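Local coordinates for oligogalacturonate lyase (Yersinia enterocolitica subsp. enterocolitica, PDB 3PE7), which cleaves oligogalacturonates by beta-elimination in the cytoplasm, on a seven-bladed beta-propeller that binds manganese and calcium ions, at residues V182-N187 / W219-D224; K138-E143 / C168-V173; Q188-P193 / F205-P210. All blocks are in the same frame, centred on the assembly; numbering follows the deposited sequence.

How the contacts relate
Contacts 2 and 3 lie in two successive propeller blades, one each, and contact 1 joins these blades. The antiparallel pair of contact 2 is continued by strand 180-186 through the backbone hydrogen bond from Leu170 N to Leu184 O (2.8 Å); on the other blade, Trp219 N to Phe205 O (3.0 Å) ties contact 3 to contact 1. Contacts 2 and 3 also meet where Ile142 CG1 packs on Pro193 CD at 3.6 Å. The centre of contact 1 is about 9 Å from that of contact 2 and about 12 Å from that of contact 3. Contact 3 comes closest to the metal centre, the His192 side chain being about 10 Å from the manganese ion.

Contact 1: residues V182-N187 / W219-D224; sequences VILQEN and WLINED
The flat groups met by Ile183 across this contact are backbone carbonyls rather than rings: its CD1 lies 3.6 Å from Glu223 O and its CG2 3.8 Å from Asn222 O. The Trp219 ring instead stacks with the His207 ring and meets the Phe205 ring with planes about 25° apart. In Ile183, chi1 of -61° puts CG1 beside the backbone N and leaves CG2 anti to it; CG2 touches Ile221 CG2 at 4.1 Å while CG1 and CD1 run on past the carbonyl of Glu223. Ile221 reaches back with an extended chain whose CD1 ends 4.2 Å from Leu184 CB. The contact is therefore apolar packing of Ile183 and Leu184 on Ile221, without direct hydrogen bonds, and both isoleucines are buried. Glu223 OE1 takes a salt bridge from Lys138 and accepts a hydrogen bond from Tyr195 OH, and Asn222 is held by Thr226 and Arg229. Ile183 and Leu184 both face Leu170, forming a classic beta bulge where the chain turns a corner. The contact joins the outermost strand of one propeller blade, 180-186, to strand 218-222 of the next, with Phe205 of strand 202-207 packed against both Leu184 and Ile221.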
loop_
_atom_site.group_PDB
_atom_site.type_symbol
_atom_site.label_atom_id
_atom_site.label_comp_id
_atom_site.label_asym_id
_atom_site.label_seq_id
_atom_site.Cartn_x
_atom_site.Cartn_y
_atom_site.Cartn_z
ATOM N N VAL A 182 17.578 15.912 -3.233
ATOM C CA VAL A 182 17.491 14.958 -4.333
ATOM C C VAL A 182 18.463 13.823 -4.062
ATOM O O VAL A 182 19.676 14.047 -3.891
ATOM C CB VAL A 182 17.789 15.610 -5.720
ATOM C CG1 VAL A 182 17.727 14.562 -6.834
ATOM C CG2 VAL A 182 16.830 16.761 -5.997
ATOM N N ILE A 183 17.938 12.599 -4.020
ATOM C CA ILE A 183 18.766 11.410 -3.839
ATOM C C ILE A 183 19.244 10.926 -5.210
ATOM O O ILE A 183 20.385 10.481 -5.369
ATOM C CB ILE A 183 17.981 10.277 -3.079
ATOM C CG1 ILE A 183 17.563 10.740 -1.680
ATOM C CG2 ILE A 183 18.803 9.001 -2.974
ATOM C CD1 ILE A 183 16.943 9.606 -0.800
ATOM N N LEU A 184 18.359 11.031 -6.204
ATOM C CA LEU A 184 18.596 10.506 -7.543
ATOM C C LEU A 184 17.705 11.230 -8.541
ATOM O O LEU A 184 16.548 11.535 -8.243
ATOM C CB LEU A 184 18.290 9.001 -7.593
ATOM C CG LEU A 184 18.367 8.257 -8.925
ATOM C CD1 LEU A 184 19.795 8.145 -9.477
ATOM C CD2 LEU A 184 17.726 6.858 -8.788
ATOM N N GLN A 185 18.249 11.510 -9.723
ATOM C CA GLN A 185 17.456 12.104 -10.804
ATOM C C GLN A 185 17.893 11.497 -12.125
ATOM O O GLN A 185 19.089 11.497 -12.448
ATOM C CB GLN A 185 17.571 13.635 -10.818
ATOM C CG GLN A 185 16.749 14.305 -11.931
ATOM C CD GLN A 185 16.680 15.808 -11.774
ATOM O OE1 GLN A 185 16.350 16.318 -10.697
ATOM N NE2 GLN A 185 16.975 16.531 -12.858
ATOM N N GLU A 186 16.923 10.933 -12.855
ATOM C CA GLU A 186 17.160 10.239 -14.122
ATOM C C GLU A 186 16.020 10.488 -15.094
ATOM O O GLU A 186 14.899 10.787 -14.669
ATOM C CB GLU A 186 17.285 8.720 -13.911
ATOM C CG GLU A 186 18.498 8.297 -13.085
ATOM C CD GLU A 186 18.605 6.786 -12.897
ATOM O OE1 GLU A 186 17.553 6.094 -12.854
ATOM O OE2 GLU A 186 19.752 6.295 -12.774
ATOM N N ASN A 187 16.311 10.349 -16.390
ATOM C CA ASN A 187 15.276 10.403 -17.422
ATOM C C ASN A 187 14.715 9.011 -17.704
ATOM O O ASN A 187 14.785 8.479 -18.818
ATOM C CB ASN A 187 15.807 11.079 -18.689
ATOM C CG ASN A 187 16.099 12.555 -18.482
ATOM O OD1 ASN A 187 15.652 13.173 -17.510
ATOM N ND2 ASN A 187 16.866 13.129 -19.399
ATOM N N TRP A 219 15.379 -1.953 -7.445
ATOM C CA TRP A 219 16.661 -1.296 -7.194
ATOM C C TRP A 219 16.801 -0.896 -5.737
ATOM O O TRP A 219 15.809 -0.716 -5.020
ATOM C CB TRP A 219 16.783 -0.042 -8.077
ATOM C CG TRP A 219 16.801 -0.410 -9.529
ATOM C CD1 TRP A 219 15.724 -0.768 -10.291
ATOM C CD2 TRP A 219 17.950 -0.512 -10.384
ATOM N NE1 TRP A 219 16.126 -1.062 -11.565
ATOM C CE2 TRP A 219 17.486 -0.913 -11.653
ATOM C CE3 TRP A 219 19.330 -0.282 -10.203
ATOM C CZ2 TRP A 219 18.346 -1.109 -12.748
ATOM C CZ3 TRP A 219 20.193 -0.472 -11.305
ATOM C CH2 TRP A 219 19.687 -0.879 -12.553
ATOM N N LEU A 220 18.043 -0.811 -5.283
ATOM C CA LEU A 220 18.348 -0.221 -3.998
ATOM C C LEU A 220 19.307 0.939 -4.239
ATOM O O LEU A 220 20.071 0.945 -5.208
ATOM C CB LEU A 220 19.022 -1.233 -3.068
ATOM C CG LEU A 220 18.283 -2.500 -2.662
ATOM C CD1 LEU A 220 19.222 -3.311 -1.772
ATOM C CD2 LEU A 220 17.024 -2.140 -1.874
ATOM N N ILE A 221 19.260 1.921 -3.351
ATOM C CA ILE A 221 20.258 2.994 -3.353
ATOM C C ILE A 221 20.494 3.418 -1.914
ATOM O O ILE A 221 19.601 3.292 -1.056
ATOM C CB ILE A 221 19.805 4.196 -4.247
ATOM C CG1 ILE A 221 20.971 5.142 -4.569
ATOM C CG2 ILE A 221 18.603 4.935 -3.627
ATOM C CD1 ILE A 221 20.650 6.117 -5.715
ATOM N N ASN A 222 21.699 3.903 -1.629
ATOM C CA ASN A 222 21.956 4.491 -0.324
ATOM C C ASN A 222 21.246 5.821 -0.205
ATOM O O ASN A 222 21.011 6.504 -1.215
ATOM C CB ASN A 222 23.455 4.683 -0.083
ATOM C CG ASN A 222 24.218 3.374 0.024
ATOM O OD1 ASN A 222 23.645 2.290 0.174
ATOM N ND2 ASN A 222 25.540 3.479 -0.020
ATOM N N GLU A 223 20.929 6.196 1.031
ATOM C CA GLU A 223 20.240 7.446 1.321
ATOM C C GLU A 223 20.970 8.658 0.742
ATOM O O GLU A 223 20.336 9.627 0.345
ATOM C CB GLU A 223 20.077 7.614 2.823
ATOM C CG GLU A 223 19.028 8.629 3.225
ATOM C CD GLU A 223 18.983 8.839 4.704
ATOM O OE1 GLU A 223 17.898 9.179 5.216
ATOM O OE2 GLU A 223 20.038 8.646 5.361
ATOM N N ASP A 224 22.298 8.594 0.682
ATOM C CA ASP A 224 23.065 9.738 0.190
ATOM C C ASP A 224 23.223 9.736 -1.332
ATOM O O ASP A 224 23.947 10.574 -1.883
ATOM C CB ASP A 224 24.424 9.821 0.900
ATOM C CG ASP A 224 25.319 8.626 0.601
ATOM O OD1 ASP A 224 24.969 7.773 -0.253
ATOM O OD2 ASP A 224 26.391 8.529 1.225
#

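Contact 2: residues K138-E143 / C168-V173; sequences KLVGIE and CRLMRV
Glu143 and Arg169 face each other as a hydrogen-bonded antiparallel pair, and their side chains close a salt bridge above it. Both guanidinium donors used, NE (3.1 Å) and NH2 (2.8 Å), converge on the same oxygen, Glu143 OE1, which lies in the guanidinium plane; the carboxylate itself is turned 40° from that plane. Arg169 CG sits between its backbone N and carbonyl carbon (chi1 61°), and the chain then extends straight to NE, which brings the guanidinium across the end of the glutamate, its edge to OE1. OE2 is hydrogen-bonded to Tyr118 OH, so both oxygens of the buried carboxylate have partners; Trp124 makes a cation-pi contact with Arg169. The bent chain of Met171 adds an apolar neighbour, its CG 3.6 Å from Glu143 CD. These are central strands of an antiparallel four-stranded propeller blade, 138-145 and 168-174, flanked by 124-132 and 180-186. At the opposite end of the pairing Val173 is gripped twice by Leu139, its O accepting from Leu139 N and its N donating to Leu139 O, each at 2.8 Å. Their CB atoms are 4.3 Å apart on the face that also carries Met171 and Glu143. The reverse face is apolar around Ile142, whose CD1 lies 4.1 Å from Leu170 CG; Val140 CG1 touches Leu170 CD2 there at the same distance.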
loop_
_atom_site.group_PDB
_atom_site.type_symbol
_atom_site.label_atom_id
_atom_site.label_comp_id
_atom_site.label_asym_id
_atom_site.label_seq_id
_atom_site.Cartn_x
_atom_site.Cartn_y
_atom_site.Cartn_z
ATOM N N LYS A 138 11.693 11.418 8.359
ATOM C CA LYS A 138 12.018 11.652 6.942
ATOM C C LYS A 138 11.019 10.917 6.041
ATOM O O LYS A 138 10.448 9.916 6.453
ATOM C CB LYS A 138 13.429 11.166 6.598
ATOM C CG LYS A 138 14.564 12.004 7.220
ATOM C CD LYS A 138 15.915 11.372 6.979
ATOM C CE LYS A 138 16.140 10.227 7.947
ATOM N NZ LYS A 138 17.545 9.698 7.912
ATOM N N LEU A 139 10.825 11.433 4.827
ATOM C CA LEU A 139 9.984 10.788 3.806
ATOM C C LEU A 139 10.757 10.632 2.517
ATOM O O LEU A 139 11.619 11.460 2.203
ATOM C CB LEU A 139 8.776 11.664 3.477
ATOM C CG LEU A 139 7.710 12.041 4.486
ATOM C CD1 LEU A 139 6.720 12.944 3.758
ATOM C CD2 LEU A 139 7.001 10.818 5.040
ATOM N N VAL A 140 10.468 9.561 1.778
ATOM C CA VAL A 140 10.901 9.464 0.383
ATOM C C VAL A 140 9.681 9.468 -0.546
ATOM O O VAL A 140 8.612 8.965 -0.191
ATOM C CB VAL A 140 11.819 8.255 0.076
ATOM C CG1 VAL A 140 13.238 8.525 0.600
ATOM C CG2 VAL A 140 11.264 6.942 0.651
ATOM N N GLY A 141 9.863 10.057 -1.729
ATOM C CA GLY A 141 8.801 10.110 -2.740
ATOM C C GLY A 141 9.369 10.491 -4.089
ATOM O O GLY A 141 10.535 10.870 -4.191
ATOM N N ILE A 142 8.539 10.412 -5.127
ATOM C CA ILE A 142 8.959 10.749 -6.485
ATOM C C ILE A 142 8.312 12.053 -6.929
ATOM O O ILE A 142 7.144 12.276 -6.678
ATOM C CB ILE A 142 8.574 9.637 -7.498
ATOM C CG1 ILE A 142 9.196 8.286 -7.111
ATOM C CG2 ILE A 142 8.982 10.009 -8.936
ATOM C CD1 ILE A 142 10.714 8.274 -7.042
ATOM N N GLU A 143 9.095 12.911 -7.573
ATOM C CA GLU A 143 8.555 14.074 -8.281
ATOM C C GLU A 143 8.940 13.987 -9.746
ATOM O O GLU A 143 10.060 13.588 -10.088
ATOM C CB GLU A 143 9.085 15.375 -7.669
ATOM C CG GLU A 143 8.581 15.614 -6.239
ATOM C CD GLU A 143 9.213 16.815 -5.577
ATOM O OE1 GLU A 143 10.043 17.508 -6.225
ATOM O OE2 GLU A 143 8.850 17.070 -4.410
ATOM N N CYS A 168 12.469 12.082 -13.622
ATOM C CA CYS A 168 12.000 11.802 -12.282
ATOM C C CYS A 168 13.125 11.999 -11.291
ATOM O O CYS A 168 14.266 11.623 -11.562
ATOM C CB CYS A 168 11.548 10.340 -12.188
ATOM S SG CYS A 168 10.185 9.918 -13.284
ATOM N N ARG A 169 12.787 12.564 -10.149
ATOM C CA ARG A 169 13.718 12.646 -9.044
ATOM C C ARG A 169 13.154 11.980 -7.789
ATOM O O ARG A 169 11.986 12.138 -7.430
ATOM C CB ARG A 169 14.169 14.097 -8.789
ATOM C CG ARG A 169 13.078 15.075 -8.419
ATOM C CD ARG A 169 13.606 16.518 -8.458
ATOM N NE ARG A 169 12.688 17.420 -7.771
ATOM C CZ ARG A 169 12.910 18.704 -7.522
ATOM N NH1 ARG A 169 14.038 19.295 -7.934
ATOM N NH2 ARG A 169 11.989 19.409 -6.876
ATOM N N LEU A 170 14.023 11.210 -7.144
ATOM C CA LEU A 170 13.704 10.540 -5.894
ATOM C C LEU A 170 14.090 11.528 -4.802
ATOM O O LEU A 170 15.273 11.856 -4.643
ATOM C CB LEU A 170 14.537 9.258 -5.796
ATOM C CG LEU A 170 14.128 8.181 -4.787
ATOM C CD1 LEU A 170 15.057 6.975 -4.978
ATOM C CD2 LEU A 170 14.202 8.677 -3.372
ATOM N N MET A 171 13.088 12.023 -4.088
ATOM C CA MET A 171 13.273 13.070 -3.098
ATOM C C MET A 171 13.301 12.502 -1.703
ATOM O O MET A 171 12.593 11.558 -1.400
ATOM C CB MET A 171 12.141 14.100 -3.170
ATOM C CG MET A 171 12.059 14.847 -4.499
ATOM S SD MET A 171 13.567 15.774 -4.801
ATOM C CE MET A 171 13.598 16.854 -3.370
ATOM N N ARG A 172 14.110 13.095 -0.837
ATOM C CA ARG A 172 13.880 12.856 0.565
ATOM C C ARG A 172 13.586 14.163 1.279
ATOM O O ARG A 172 14.205 15.210 0.988
ATOM C CB ARG A 172 14.975 12.008 1.202
ATOM C CG ARG A 172 16.256 12.687 1.415
ATOM C CD ARG A 172 16.981 12.032 2.590
ATOM N NE ARG A 172 17.926 12.979 3.170
ATOM C CZ ARG A 172 19.183 13.135 2.769
ATOM N NH1 ARG A 172 19.679 12.386 1.791
ATOM N NH2 ARG A 172 19.951 14.037 3.364
ATOM N N VAL A 173 12.598 14.097 2.162
ATOM C CA VAL A 173 12.059 15.253 2.863
ATOM C C VAL A 173 12.261 15.085 4.368
ATOM O O VAL A 173 11.957 14.029 4.930
ATOM C CB VAL A 173 10.545 15.472 2.545
ATOM C CG1 VAL A 173 9.929 16.547 3.441
ATOM C CG2 VAL A 173 10.338 15.844 1.070
#

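Contact 3: residues Q188-P193 / F205-P210; sequences QWLGHP and FCHEGP
Trp189 and Glu208 both turn CG away from their own backbone N (chi1 -164° and -169°), which lays the two side chains side by side and sets Glu208 CG over the centre of the six-membered ring of Trp189. This CH-pi contact, 3.5 Å from CG to the ring centroid, closes the open end of a beta hairpin, strands 190-196 and 202-207, at the start of a propeller blade. A bend at chi2 (48°) then swings the glutamate carboxylate off the ring, where OE2 accepts from Gly209 N at 2.8 Å and OE1 pairs with Arg217. Gln188 approaches the His207 ring over one face, its OE1 offset toward the rim and 3.4 Å from CE1, in packing rather than hydrogen bonding; Asp215 holds His207 ND1, and Glu186 the Gln188 amide nitrogen. Leu190 CD2 meets the edge of the Phe205 ring, 3.9 Å from CE1. Within the hairpin, Gly191 and Cys206 form a hydrogen-bonded pair, and the cysteine SG lies 3.5 Å from Gly191 C, over the residue that has no side chain. Trp189 O accepts from Glu208 N (3.0 Å) and from a water (2.9 Å) that also donates to Glu208 O (2.7 Å).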
loop_
_atom_site.group_PDB
_atom_site.type_symbol
_atom_site.label_atom_id
_atom_site.label_comp_id
_atom_site.label_asym_id
_atom_site.label_seq_id
_atom_site.Cartn_x
_atom_site.Cartn_y
_atom_site.Cartn_z
ATOM N N GLN A 188 14.188 8.395 -16.652
ATOM C CA GLN A 188 13.400 7.166 -16.787
ATOM C C GLN A 188 12.388 7.129 -15.646
ATOM O O GLN A 188 12.577 7.759 -14.610
ATOM C CB GLN A 188 14.269 5.894 -16.837
ATOM C CG GLN A 188 14.914 5.431 -15.518
ATOM C CD GLN A 188 15.925 4.307 -15.737
ATOM O OE1 GLN A 188 15.654 3.333 -16.452
ATOM N NE2 GLN A 188 17.110 4.451 -15.141
ATOM N N TRP A 189 11.304 6.397 -15.853
ATOM C CA TRP A 189 10.205 6.393 -14.889
ATOM C C TRP A 189 10.612 5.680 -13.596
ATOM O O TRP A 189 10.809 4.460 -13.587
ATOM C CB TRP A 189 9.013 5.676 -15.504
ATOM C CG TRP A 189 7.709 5.909 -14.814
ATOM C CD1 TRP A 189 7.477 6.639 -13.680
ATOM C CD2 TRP A 189 6.447 5.387 -15.222
ATOM N NE1 TRP A 189 6.129 6.606 -13.361
ATOM C CE2 TRP A 189 5.483 5.840 -14.294
ATOM C CE3 TRP A 189 6.034 4.570 -16.292
ATOM C CZ2 TRP A 189 4.128 5.508 -14.399
ATOM C CZ3 TRP A 189 4.688 4.249 -16.405
ATOM C CH2 TRP A 189 3.749 4.720 -15.454
ATOM N N LEU A 190 10.746 6.456 -12.526
ATOM C CA LEU A 190 11.042 5.917 -11.196
ATOM C C LEU A 190 9.778 5.865 -10.353
ATOM O O LEU A 190 8.902 6.733 -10.455
ATOM C CB LEU A 190 12.091 6.780 -10.500
ATOM C CG LEU A 190 13.407 6.916 -11.270
ATOM C CD1 LEU A 190 14.362 7.761 -10.460
ATOM C CD2 LEU A 190 14.032 5.565 -11.605
ATOM N N GLY A 191 9.681 4.838 -9.514
ATOM C CA GLY A 191 8.482 4.645 -8.715
ATOM C C GLY A 191 8.734 3.979 -7.373
ATOM O O GLY A 191 9.847 3.512 -7.085
ATOM N N HIS A 192 7.682 3.964 -6.562
ATOM C CA HIS A 192 7.600 3.190 -5.303
ATOM C C HIS A 192 8.866 3.263 -4.423
ATOM O O HIS A 192 9.437 2.212 -4.074
ATOM C CB HIS A 192 7.210 1.725 -5.606
ATOM C CG HIS A 192 6.736 0.948 -4.404
ATOM N ND1 HIS A 192 6.998 -0.400 -4.243
ATOM C CD2 HIS A 192 6.040 1.328 -3.307
ATOM C CE1 HIS A 192 6.489 -0.812 -3.095
ATOM N NE2 HIS A 192 5.888 0.212 -2.514
ATOM N N PRO A 193 9.326 4.478 -4.073
ATOM C CA PRO A 193 10.472 4.489 -3.152
ATOM C C PRO A 193 10.020 4.142 -1.735
ATOM O O PRO A 193 8.997 4.640 -1.276
ATOM C CB PRO A 193 10.978 5.933 -3.232
ATOM C CG PRO A 193 9.739 6.733 -3.580
ATOM C CD PRO A 193 8.990 5.841 -4.533
ATOM N N PHE A 205 13.541 1.201 -4.559
ATOM C CA PHE A 205 12.666 1.909 -5.526
ATOM C C PHE A 205 12.593 1.081 -6.789
ATOM O O PHE A 205 13.330 0.111 -6.947
ATOM C CB PHE A 205 13.179 3.332 -5.841
ATOM C CG PHE A 205 14.496 3.359 -6.583
ATOM C CD1 PHE A 205 14.533 3.576 -7.960
ATOM C CD2 PHE A 205 15.706 3.190 -5.902
ATOM C CE1 PHE A 205 15.742 3.599 -8.640
ATOM C CE2 PHE A 205 16.918 3.214 -6.594
ATOM C CZ PHE A 205 16.932 3.422 -7.959
ATOM N N CYS A 206 11.681 1.436 -7.693
ATOM C CA CYS A 206 11.515 0.650 -8.914
ATOM C C CYS A 206 11.709 1.449 -10.194
ATOM O O CYS A 206 11.625 2.685 -10.211
ATOM C CB CYS A 206 10.139 -0.049 -8.951
ATOM S SG CYS A 206 8.698 1.043 -9.219
ATOM N N HIS A 207 11.956 0.708 -11.265
ATOM C CA HIS A 207 11.771 1.237 -12.614
ATOM C C HIS A 207 10.357 0.852 -12.992
ATOM O O HIS A 207 10.059 -0.333 -13.190
ATOM C CB HIS A 207 12.791 0.642 -13.574
ATOM C CG HIS A 207 14.183 1.164 -13.374
ATOM N ND1 HIS A 207 15.235 0.800 -14.190
ATOM C CD2 HIS A 207 14.698 2.016 -12.455
ATOM C CE1 HIS A 207 16.336 1.409 -13.784
ATOM N NE2 HIS A 207 16.043 2.136 -12.721
ATOM N N GLU A 208 9.483 1.857 -13.026
ATOM C CA GLU A 208 8.070 1.645 -13.364
ATOM C C GLU A 208 7.918 1.445 -14.872
ATOM O O GLU A 208 8.736 1.928 -15.664
ATOM C CB GLU A 208 7.211 2.812 -12.846
ATOM C CG GLU A 208 5.684 2.566 -12.904
ATOM C CD GLU A 208 5.296 1.219 -12.321
ATOM O OE1 GLU A 208 5.185 1.134 -11.099
ATOM O OE2 GLU A 208 5.118 0.247 -13.078
ATOM N N GLY A 209 6.875 0.718 -15.260
ATOM C CA GLY A 209 6.626 0.437 -16.664
ATOM C C GLY A 209 6.242 -1.015 -16.866
ATOM O O GLY A 209 6.199 -1.789 -15.902
ATOM N N PRO A 210 5.944 -1.393 -18.119
ATOM C CA PRO A 210 5.521 -2.745 -18.462
ATOM C C PRO A 210 6.472 -3.787 -17.888
ATOM O O PRO A 210 7.692 -3.686 -18.074
ATOM C CB PRO A 210 5.583 -2.748 -19.993
ATOM C CG PRO A 210 5.353 -1.316 -20.374
ATOM C CD PRO A 210 6.077 -0.537 -19.311
HETATM O O HOH W 1 11.251 2.749 -15.844
#